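Local coordinates for A223 penton protein C-terminal domain-containing protein (Sulfolobus turreted icosahedral virus 1, PDB 6BO3), which is a turret (penton) protein of the virus capsid, built as two jelly-roll domains, and probably contributes to the turrets at the virion fivefold vertices, at residues Phe17-Val22 with Lys116-Pro121; Lys88-Pro93 with Phe123-Gln128; Thr148-Thr153 with Thr203-Met208; Thr171-Gln176 with Asn189-Glu194. The protein carries 1 engineered substitution. All blocks are in the same frame, centred on the assembly; numbering follows the deposited sequence.

Overall arrangement
The chain folds into two all-beta domains, each with the strand order of a jelly roll. Contacts 1 and 2 lie in the first domain and share the sheet of strands 20-28, 111-120, 44-53, 85-93 and 128-133. Their centres are about 12 Å apart, they touch at H120 and N91, and their segments alternate along the chain. Contacts 3 and 4 come later, in the second domain. They share the sheet of strands 149-155, 204-210, 173-181 and 184-191, with centres about 16 Å apart, and contact 4 is nested inside contact 3. Between the two pairs the centres are about 44 to 51 Å apart, so the two pairs report on separate domains.

Contact 1: Phe17-Val22 with Lys116-Pro121; sequences FDVVYV and KGTIHP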
# COMPACT_ATOMS: atom_id res chain seq x y z
N PHE A 17 0.63 -9.40 31.07
CA PHE A 17 -0.63 -9.22 30.28
C PHE A 17 -0.82 -10.36 29.28
O PHE A 17 0.08 -11.16 29.08
CB PHE A 17 -0.65 -7.86 29.58
CG PHE A 17 0.15 -7.81 28.30
CD1 PHE A 17 -0.49 -7.72 27.08
CD2 PHE A 17 1.53 -7.86 28.33
CE1 PHE A 17 0.24 -7.66 25.89
CE2 PHE A 17 2.26 -7.82 27.15
CZ PHE A 17 1.61 -7.72 25.93
N ASP A 18 -2.00 -10.42 28.66
CA ASP A 18 -2.31 -11.45 27.67
C ASP A 18 -2.64 -10.79 26.33
O ASP A 18 -3.22 -9.70 26.29
CB ASP A 18 -3.50 -12.33 28.14
CG ASP A 18 -3.40 -12.75 29.63
OD1 ASP A 18 -2.37 -13.29 30.06
OD2 ASP A 18 -4.40 -12.55 30.37
N VAL A 19 -2.25 -11.43 25.22
CA VAL A 19 -2.58 -10.92 23.88
C VAL A 19 -3.24 -11.99 23.01
O VAL A 19 -2.81 -13.15 23.03
CB VAL A 19 -1.36 -10.35 23.12
CG1 VAL A 19 -0.28 -11.40 22.93
CG2 VAL A 19 -1.78 -9.78 21.78
N VAL A 20 -4.26 -11.57 22.26
CA VAL A 20 -4.92 -12.37 21.22
C VAL A 20 -4.70 -11.75 19.85
O VAL A 20 -4.95 -10.56 19.63
CB VAL A 20 -6.44 -12.50 21.49
CG1 VAL A 20 -7.14 -13.27 20.38
CG2 VAL A 20 -6.65 -13.18 22.82
N TYR A 21 -4.24 -12.59 18.92
CA TYR A 21 -3.95 -12.20 17.57
C TYR A 21 -5.15 -12.41 16.65
O TYR A 21 -5.78 -13.49 16.65
CB TYR A 21 -2.74 -12.95 17.05
CG TYR A 21 -1.46 -12.46 17.70
CD1 TYR A 21 -0.90 -11.24 17.31
CD2 TYR A 21 -0.86 -13.17 18.72
CE1 TYR A 21 0.26 -10.77 17.92
CE2 TYR A 21 0.31 -12.71 19.33
CZ TYR A 21 0.86 -11.51 18.92
OH TYR A 21 2.00 -11.06 19.51
N VAL A 22 -5.44 -11.37 15.88
CA VAL A 22 -6.61 -11.31 15.03
C VAL A 22 -6.11 -11.13 13.61
O VAL A 22 -5.35 -10.21 13.30
CB VAL A 22 -7.59 -10.18 15.44
CG1 VAL A 22 -8.76 -10.08 14.47
CG2 VAL A 22 -8.09 -10.40 16.87
N LYS A 116 -7.22 -7.04 11.26
CA LYS A 116 -5.90 -7.48 11.65
C LYS A 116 -5.43 -6.64 12.83
O LYS A 116 -5.48 -5.41 12.77
CB LYS A 116 -4.88 -7.26 10.52
CG LYS A 116 -5.15 -7.94 9.20
CD LYS A 116 -3.98 -7.66 8.29
CE LYS A 116 -4.18 -8.24 6.91
NZ LYS A 116 -2.90 -8.78 6.40
N GLY A 117 -4.96 -7.29 13.88
CA GLY A 117 -4.40 -6.57 15.01
C GLY A 117 -4.24 -7.44 16.23
O GLY A 117 -4.14 -8.66 16.14
N THR A 118 -4.25 -6.78 17.39
CA THR A 118 -4.01 -7.43 18.66
C THR A 118 -5.12 -7.02 19.62
O THR A 118 -5.55 -5.87 19.62
CB THR A 118 -2.65 -7.01 19.26
OG1 THR A 118 -2.59 -5.59 19.44
CG2 THR A 118 -1.50 -7.43 18.35
N ILE A 119 -5.61 -7.97 20.39
CA ILE A 119 -6.48 -7.67 21.53
C ILE A 119 -5.63 -7.76 22.78
O ILE A 119 -4.91 -8.73 22.98
CB ILE A 119 -7.66 -8.66 21.64
CG1 ILE A 119 -8.47 -8.65 20.35
CG2 ILE A 119 -8.54 -8.32 22.84
CD1 ILE A 119 -9.42 -9.84 20.24
N HIS A 120 -5.70 -6.73 23.62
CA HIS A 120 -4.89 -6.68 24.82
C HIS A 120 -5.63 -5.90 25.90
O HIS A 120 -6.70 -5.37 25.65
CB HIS A 120 -3.52 -6.05 24.50
CG HIS A 120 -3.61 -4.76 23.75
ND1 HIS A 120 -4.02 -3.59 24.34
CD2 HIS A 120 -3.33 -4.47 22.46
CE1 HIS A 120 -3.98 -2.62 23.44
NE2 HIS A 120 -3.58 -3.13 22.29
N PRO A 121 -5.07 -5.81 27.11
CA PRO A 121 -5.82 -5.00 28.07
C PRO A 121 -5.78 -3.52 27.69
O PRO A 121 -4.92 -3.12 26.91
CB PRO A 121 -5.12 -5.25 29.41
CG PRO A 121 -3.80 -5.86 29.08
CD PRO A 121 -3.87 -6.43 27.70
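The F17 ring meets P121 and H120 with its edge: CD1 of F17 is 3.7 Å from CD of P121, and CB of H120 also lies near the ring plane. The Y21 ring carries CG2 of V19 over the rim of one face, while CG2 of T118 comes to it obliquely, 3.8 Å from CE1 of Y21. The H120 ring has OG1 of T118 at its edge, in plane. This is the antiparallel pairing of the first and last strands of a jelly roll, 20-28 with 111-120, at 158° between the short axes. V20 pairs with I119 and V22 with G117 as hydrogen-bonded pairs. Y21 and T118 form the non-hydrogen-bonded pair between them. V20 N gives to I119 O and I119 N gives back to V20 O. The V22 and G117 bonds are 3.0 Å each way, N of either residue to O of the other.

On the face opposite Y21 and T118, V22 CG2 touches I119 CD1 at 3.7 Å. I119 also packs on F45 and I39. The other edge of strand 111-120 is bonded to strand 44-53, so strand 20-28 is outermost within this chain. The imidazole of H120 is fixed at both nitrogens. NE2 bonds to S46 OG. CG of H120 sits between the backbone N and the carbonyl carbon (chi1 50°), and ND1 reaches P121 O at 2.8 Å, with P121 O in the ring plane.

Contact 2: Lys88-Pro93 with Phe123-Gln128; sequences KFYNVP and FEVPSQ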
# COMPACT_ATOMS: atom_id res chain seq x y z
N LYS A 88 -8.03 2.62 11.33
CA LYS A 88 -6.90 2.32 12.19
C LYS A 88 -7.34 2.52 13.65
O LYS A 88 -8.05 3.49 13.97
CB LYS A 88 -5.68 3.19 11.87
CG LYS A 88 -5.12 3.13 10.44
CD LYS A 88 -3.87 3.99 10.31
CE LYS A 88 -3.41 4.16 8.87
NZ LYS A 88 -1.96 4.52 8.76
N PHE A 89 -6.95 1.56 14.48
CA PHE A 89 -7.25 1.54 15.90
C PHE A 89 -5.95 1.58 16.67
O PHE A 89 -4.98 0.85 16.36
CB PHE A 89 -7.96 0.23 16.30
CG PHE A 89 -9.26 -0.02 15.58
CD1 PHE A 89 -10.48 0.14 16.21
CD2 PHE A 89 -9.26 -0.49 14.28
CE1 PHE A 89 -11.68 -0.13 15.56
CE2 PHE A 89 -10.45 -0.74 13.60
CZ PHE A 89 -11.66 -0.57 14.25
N TYR A 90 -5.92 2.41 17.70
CA TYR A 90 -4.89 2.30 18.72
C TYR A 90 -5.49 2.29 20.12
O TYR A 90 -6.04 3.30 20.58
CB TYR A 90 -3.82 3.41 18.62
CG TYR A 90 -2.77 3.23 19.70
CD1 TYR A 90 -2.65 4.13 20.76
CD2 TYR A 90 -1.95 2.10 19.70
CE1 TYR A 90 -1.71 3.93 21.76
CE2 TYR A 90 -1.02 1.89 20.70
CZ TYR A 90 -0.90 2.81 21.73
OH TYR A 90 0.02 2.60 22.71
N ASN A 91 -5.34 1.15 20.80
CA ASN A 91 -5.73 0.97 22.21
C ASN A 91 -7.21 1.34 22.40
O ASN A 91 -7.57 2.06 23.32
CB ASN A 91 -4.79 1.76 23.16
CG ASN A 91 -5.01 1.43 24.66
OD1 ASN A 91 -5.02 0.28 25.06
ND2 ASN A 91 -5.16 2.47 25.48
N VAL A 92 -8.09 0.83 21.53
CA VAL A 92 -9.49 1.25 21.54
C VAL A 92 -10.29 0.22 22.36
O VAL A 92 -10.29 -0.97 22.02
CB VAL A 92 -10.07 1.39 20.10
CG1 VAL A 92 -11.51 1.87 20.11
CG2 VAL A 92 -9.21 2.35 19.23
N PRO A 93 -10.95 0.66 23.45
CA PRO A 93 -11.73 -0.27 24.25
C PRO A 93 -13.04 -0.56 23.52
O PRO A 93 -13.89 0.31 23.37
CB PRO A 93 -11.96 0.48 25.57
CG PRO A 93 -11.88 1.93 25.21
CD PRO A 93 -11.14 2.05 23.90
N PHE A 123 -4.54 -0.13 27.85
CA PHE A 123 -3.33 0.48 28.35
C PHE A 123 -3.58 1.90 28.84
O PHE A 123 -4.48 2.56 28.36
CB PHE A 123 -2.27 0.45 27.26
CG PHE A 123 -1.78 -0.94 26.94
CD1 PHE A 123 -1.68 -1.91 27.93
CD2 PHE A 123 -1.39 -1.26 25.65
CE1 PHE A 123 -1.21 -3.17 27.64
CE2 PHE A 123 -0.91 -2.52 25.35
CZ PHE A 123 -0.83 -3.48 26.35
N GLU A 124 -2.78 2.38 29.79
CA GLU A 124 -2.91 3.76 30.27
C GLU A 124 -2.24 4.74 29.29
O GLU A 124 -1.33 5.49 29.63
CB GLU A 124 -2.42 3.91 31.72
CG GLU A 124 -3.53 3.59 32.72
CD GLU A 124 -3.05 3.38 34.14
OE1 GLU A 124 -2.27 4.22 34.65
OE2 GLU A 124 -3.46 2.38 34.76
N VAL A 125 -2.72 4.70 28.04
CA VAL A 125 -2.32 5.65 27.00
C VAL A 125 -3.58 6.02 26.24
O VAL A 125 -4.59 5.34 26.39
CB VAL A 125 -1.26 5.05 26.05
CG1 VAL A 125 -0.02 4.65 26.84
CG2 VAL A 125 -1.81 3.86 25.27
N PRO A 126 -3.55 7.12 25.45
CA PRO A 126 -4.69 7.54 24.63
C PRO A 126 -5.32 6.43 23.79
O PRO A 126 -4.62 5.56 23.29
CB PRO A 126 -4.08 8.61 23.70
CG PRO A 126 -2.69 8.88 24.20
CD PRO A 126 -2.54 8.19 25.52
N SER A 127 -6.64 6.46 23.63
CA SER A 127 -7.32 5.56 22.69
C SER A 127 -7.65 6.38 21.46
O SER A 127 -8.12 7.51 21.57
CB SER A 127 -8.60 4.99 23.30
OG SER A 127 -8.28 4.29 24.46
N GLN A 128 -7.39 5.85 20.28
CA GLN A 128 -7.55 6.66 19.08
C GLN A 128 -7.99 5.82 17.91
O GLN A 128 -7.71 4.62 17.87
CB GLN A 128 -6.25 7.39 18.72
CG GLN A 128 -5.73 8.33 19.78
CD GLN A 128 -4.43 9.00 19.37
OE1 GLN A 128 -3.48 8.33 18.97
NE2 GLN A 128 -4.37 10.31 19.49
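N91 puts its side-chain amide into the loop 123-128, which bends round it. OD1 of N91 accepts F123 N at 2.9 Å, and OD1 is also hydrogen-bonded to S44 OG. ND2 of N91 gives to F123 O at 3.0 Å and makes a weak bond to V125 O. CG lies opposite the backbone N (chi1 -171°), which sends the amide out into the loop. The planes of the amide and the F123 ring are 16° apart, and the side chains cross at a slant; OD1 of N91 is 3.5 Å from CB of F123. N91 O takes the hydroxyl of S127: OG is 2.6 Å away, the donor tilted from the carbonyl plane. N91 has a left-handed backbone (phi 55°), and N91 and V92 both face F45 as a G1 beta bulge where strand 85-93 turns a corner.

Y90 and Q128 form an antiparallel hydrogen-bonded pair, where the loop enters strand 128-133. Y90 N gives to Q128 O at 2.8 Å, and Q128 N gives to Y90 O at 2.9 Å. The Y90 side chain crosses V125 at about a right angle. CG2 of V125 is 3.5 Å from CE1 of Y90 and 3.4 Å from OH of Y90. CB of N91 lies over the centre of one face of that ring. F123 itself stacks on H120. P126 O, buried by the contact, finds no partner in the model.

The N91 amide uses both its ends on the backbone of loop 123-128. This probably fixes the rotation of the amide and the course of the loop before it pairs with Y90.

Contact 3: Thr148-Thr153 with Thr203-Met208; sequences TSLPQT and TQITNM. Engineered in segment 203-208: M208 (natural residue Leu).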
# COMPACT_ATOMS: atom_id res chain seq x y z
N THR A 148 28.12 -1.51 -15.63
CA THR A 148 28.28 -0.08 -15.92
C THR A 148 27.36 0.45 -17.05
O THR A 148 27.41 1.63 -17.39
CB THR A 148 29.74 0.22 -16.31
OG1 THR A 148 30.08 -0.51 -17.50
CG2 THR A 148 30.72 -0.13 -15.20
N SER A 149 26.54 -0.43 -17.64
CA SER A 149 25.57 -0.06 -18.68
C SER A 149 24.47 -1.12 -18.82
O SER A 149 24.50 -2.17 -18.18
CB SER A 149 26.26 0.18 -20.04
OG SER A 149 26.79 -1.02 -20.58
N LEU A 150 23.48 -0.83 -19.65
CA LEU A 150 22.38 -1.75 -19.87
C LEU A 150 22.61 -2.54 -21.16
O LEU A 150 23.23 -2.03 -22.08
CB LEU A 150 21.08 -0.97 -19.94
CG LEU A 150 20.68 -0.26 -18.63
CD1 LEU A 150 19.37 0.47 -18.77
CD2 LEU A 150 20.64 -1.22 -17.45
N PRO A 151 22.12 -3.79 -21.22
CA PRO A 151 22.33 -4.61 -22.44
C PRO A 151 21.38 -4.35 -23.63
O PRO A 151 21.66 -4.80 -24.75
CB PRO A 151 22.15 -6.04 -21.93
CG PRO A 151 21.19 -5.91 -20.79
CD PRO A 151 21.53 -4.59 -20.13
N GLN A 152 20.25 -3.69 -23.39
CA GLN A 152 19.32 -3.37 -24.46
C GLN A 152 18.48 -2.20 -23.99
O GLN A 152 18.70 -1.70 -22.89
CB GLN A 152 18.41 -4.57 -24.74
CG GLN A 152 17.56 -4.94 -23.53
CD GLN A 152 16.69 -6.15 -23.75
OE1 GLN A 152 15.51 -6.03 -24.09
NE2 GLN A 152 17.26 -7.33 -23.56
N THR A 153 17.52 -1.79 -24.81
CA THR A 153 16.58 -0.74 -24.44
C THR A 153 15.37 -1.39 -23.80
O THR A 153 15.07 -2.56 -24.06
CB THR A 153 16.13 0.07 -25.65
OG1 THR A 153 15.36 -0.76 -26.53
CG2 THR A 153 17.33 0.63 -26.38
N THR A 203 7.51 5.22 -22.34
CA THR A 203 8.83 5.82 -22.25
C THR A 203 9.90 4.74 -22.41
O THR A 203 9.77 3.63 -21.86
CB THR A 203 9.05 6.56 -20.89
OG1 THR A 203 8.23 7.73 -20.81
CG2 THR A 203 10.49 6.99 -20.72
N GLN A 204 10.92 5.06 -23.19
CA GLN A 204 12.05 4.16 -23.43
C GLN A 204 13.24 4.50 -22.55
O GLN A 204 13.59 5.67 -22.37
CB GLN A 204 12.50 4.28 -24.89
CG GLN A 204 11.43 3.96 -25.92
CD GLN A 204 11.12 2.48 -25.97
OE1 GLN A 204 9.99 2.06 -25.69
NE2 GLN A 204 12.13 1.68 -26.31
N ILE A 205 13.87 3.46 -22.01
CA ILE A 205 15.15 3.60 -21.36
C ILE A 205 16.16 3.30 -22.46
O ILE A 205 16.34 2.15 -22.87
CB ILE A 205 15.33 2.61 -20.19
CG1 ILE A 205 14.29 2.85 -19.10
CG2 ILE A 205 16.71 2.73 -19.57
CD1 ILE A 205 14.46 1.87 -17.96
N THR A 206 16.81 4.35 -22.95
CA THR A 206 17.62 4.20 -24.15
C THR A 206 19.04 3.85 -23.82
O THR A 206 19.66 3.12 -24.58
CB THR A 206 17.55 5.43 -25.08
OG1 THR A 206 18.10 6.57 -24.42
CG2 THR A 206 16.12 5.70 -25.43
N ASN A 207 19.57 4.37 -22.72
CA ASN A 207 20.88 3.94 -22.24
C ASN A 207 21.21 4.42 -20.84
O ASN A 207 20.55 5.29 -20.30
CB ASN A 207 22.01 4.34 -23.20
CG ASN A 207 22.21 5.84 -23.34
OD1 ASN A 207 22.26 6.58 -22.35
ND2 ASN A 207 22.39 6.29 -24.57
N MET A 208 22.23 3.79 -20.27
CA MET A 208 22.74 4.12 -18.95
C MET A 208 24.25 3.88 -18.96
O MET A 208 24.73 2.91 -19.53
CB MET A 208 22.07 3.26 -17.90
CG MET A 208 22.33 3.71 -16.47
SD MET A 208 21.72 2.56 -15.22
CE MET A 208 22.94 1.27 -15.39
O HOH W 1 23.23 1.30 -21.67
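S149 and M208 lie with their CA atoms 5.1 Å apart, and so do T153 and T206. The segments run antiparallel, 166° apart end to end, but the chain bows away between these two points. They share no direct hydrogen bond. A water bridges them: it accepts from L150 N at 2.9 Å and from M208 N at 3.0 Å. CA-H...O contacts mark the two close approaches: S149 CA to M208 O, and T153 CA to I205 O at 3.3 Å. T206 and N207 both face T178, a classic beta bulge.

L150 carries the apolar contact. Its side chain crosses those of I205 and M208 at about right angles. CD1 of L150 touches CG2 of I205 at 3.6 Å, and CG of L150 is 3.9 Å from CB of M208. The engineered M208 (natural Leu) bends at chi3 (74°), bringing CE within 4.0 Å of L150 CD2. CB of T153 is 3.5 Å from I205 O, and its CG2 lies towards T206 O.

Behind this cluster is the facing sheet of the jelly roll. L150 packs on Y143 and I218, I205 on I142 and I218, and M208 on I216. The other edge of strand 204-210 bonds to strand 173-181.

Contact 4: Thr171-Gln176 with Asn189-Glu194; sequences TGNIGQ and NLQTGE
N173 and Q191 point the same way, side by side, with their amide planes 78° apart. NE2 of Q191 gives a straight bond to OD1 of N173, 2.8 Å, in the plane of the Q191 amide. The bend at chi2 of Q191 (-63°) turns the amide back to this partner. The N189 and N173 side chains cross at a slant, with their amide planes 24° apart. I174 goes the other way. Its side chain crosses T192 at about a right angle, CB of I174 lying 3.6 Å from CG2 of T192.

I174 and G175 both face L190, a classic beta bulge that shifts the register by one. L190 O accepts I174 N at 2.9 Å and, weakly, G175 N. L190 N returns a bond to G175 O at 2.8 Å. T192 N gives to G172 O at 2.9 Å. A water bridges the segments: it gives to T192 O and accepts weakly from G172 N.

The bulge sits at the open end of the hairpin of strands 173-181 and 184-191. I174 and L190 face the opposing sheet at I166 and I164 of strand 160-167. L190 also touches L210 and the engineered M208 of strand 204-210, which pairs with the far edge of strand 173-181.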
# COMPACT_ATOMS: atom_id res chain seq x y z
N THR A 171 29.79 7.69 -2.76
CA THR A 171 28.50 8.38 -2.66
C THR A 171 28.48 9.58 -3.60
O THR A 171 29.52 10.15 -3.91
CB THR A 171 28.24 8.87 -1.22
OG1 THR A 171 28.10 7.73 -0.35
CG2 THR A 171 26.97 9.72 -1.13
N GLY A 172 27.28 9.96 -4.03
CA GLY A 172 27.09 11.15 -4.87
C GLY A 172 26.91 10.72 -6.31
O GLY A 172 26.23 9.74 -6.60
N ASN A 173 27.56 11.42 -7.23
CA ASN A 173 27.40 11.14 -8.67
C ASN A 173 27.94 9.75 -9.08
O ASN A 173 29.03 9.35 -8.66
CB ASN A 173 28.07 12.26 -9.48
CG ASN A 173 27.62 13.65 -9.05
OD1 ASN A 173 26.44 14.00 -9.18
ND2 ASN A 173 28.55 14.45 -8.53
N ILE A 174 27.18 9.00 -9.88
CA ILE A 174 27.60 7.64 -10.29
C ILE A 174 27.43 7.32 -11.78
O ILE A 174 28.01 6.34 -12.28
CB ILE A 174 26.90 6.56 -9.42
CG1 ILE A 174 27.57 5.18 -9.54
CG2 ILE A 174 25.41 6.48 -9.75
CD1 ILE A 174 29.03 5.13 -9.14
N GLY A 175 26.65 8.13 -12.48
CA GLY A 175 26.56 8.05 -13.92
C GLY A 175 25.41 8.80 -14.52
O GLY A 175 24.92 9.78 -13.95
N GLN A 176 24.95 8.30 -15.67
CA GLN A 176 23.96 8.99 -16.48
C GLN A 176 23.01 7.98 -17.07
O GLN A 176 23.44 6.89 -17.45
CB GLN A 176 24.68 9.80 -17.57
CG GLN A 176 25.88 10.55 -16.97
CD GLN A 176 26.23 11.84 -17.68
OE1 GLN A 176 26.26 12.90 -17.05
NE2 GLN A 176 26.53 11.75 -18.97
N ASN A 189 21.22 12.86 -14.13
CA ASN A 189 22.47 12.78 -13.39
C ASN A 189 22.21 11.77 -12.29
O ASN A 189 21.62 12.12 -11.28
CB ASN A 189 22.80 14.16 -12.79
CG ASN A 189 24.28 14.36 -12.51
OD1 ASN A 189 25.14 13.71 -13.11
ND2 ASN A 189 24.60 15.31 -11.62
N LEU A 190 22.61 10.51 -12.52
CA LEU A 190 22.31 9.41 -11.59
C LEU A 190 23.19 9.47 -10.34
O LEU A 190 24.40 9.64 -10.45
CB LEU A 190 22.55 8.05 -12.24
CG LEU A 190 21.46 7.34 -13.05
CD1 LEU A 190 22.00 5.96 -13.37
CD2 LEU A 190 20.14 7.21 -12.31
N GLN A 191 22.57 9.25 -9.19
CA GLN A 191 23.27 9.22 -7.91
C GLN A 191 23.35 7.79 -7.40
O GLN A 191 22.50 6.97 -7.75
CB GLN A 191 22.53 10.09 -6.89
CG GLN A 191 22.35 11.54 -7.32
CD GLN A 191 23.67 12.29 -7.49
OE1 GLN A 191 24.30 12.67 -6.51
NE2 GLN A 191 24.07 12.51 -8.74
N THR A 192 24.35 7.50 -6.57
CA THR A 192 24.34 6.26 -5.80
C THR A 192 23.10 6.28 -4.90
O THR A 192 22.70 7.33 -4.39
CB THR A 192 25.63 6.05 -4.96
OG1 THR A 192 25.75 7.08 -3.98
CG2 THR A 192 26.88 6.04 -5.84
N GLY A 193 22.46 5.13 -4.75
CA GLY A 193 21.22 5.02 -3.99
C GLY A 193 20.03 4.93 -4.93
O GLY A 193 20.16 4.50 -6.08
N GLU A 194 18.89 5.39 -4.45
CA GLU A 194 17.63 5.29 -5.18
C GLU A 194 17.38 6.57 -5.97
O GLU A 194 17.35 7.65 -5.41
CB GLU A 194 16.45 4.99 -4.24
CG GLU A 194 16.75 5.00 -2.74
CD GLU A 194 17.61 3.82 -2.30
OE1 GLU A 194 18.72 4.02 -1.78
OE2 GLU A 194 17.16 2.69 -2.50
O HOH W 2 23.90 9.50 -3.40
O HOH W 3 26.57 11.33 -12.19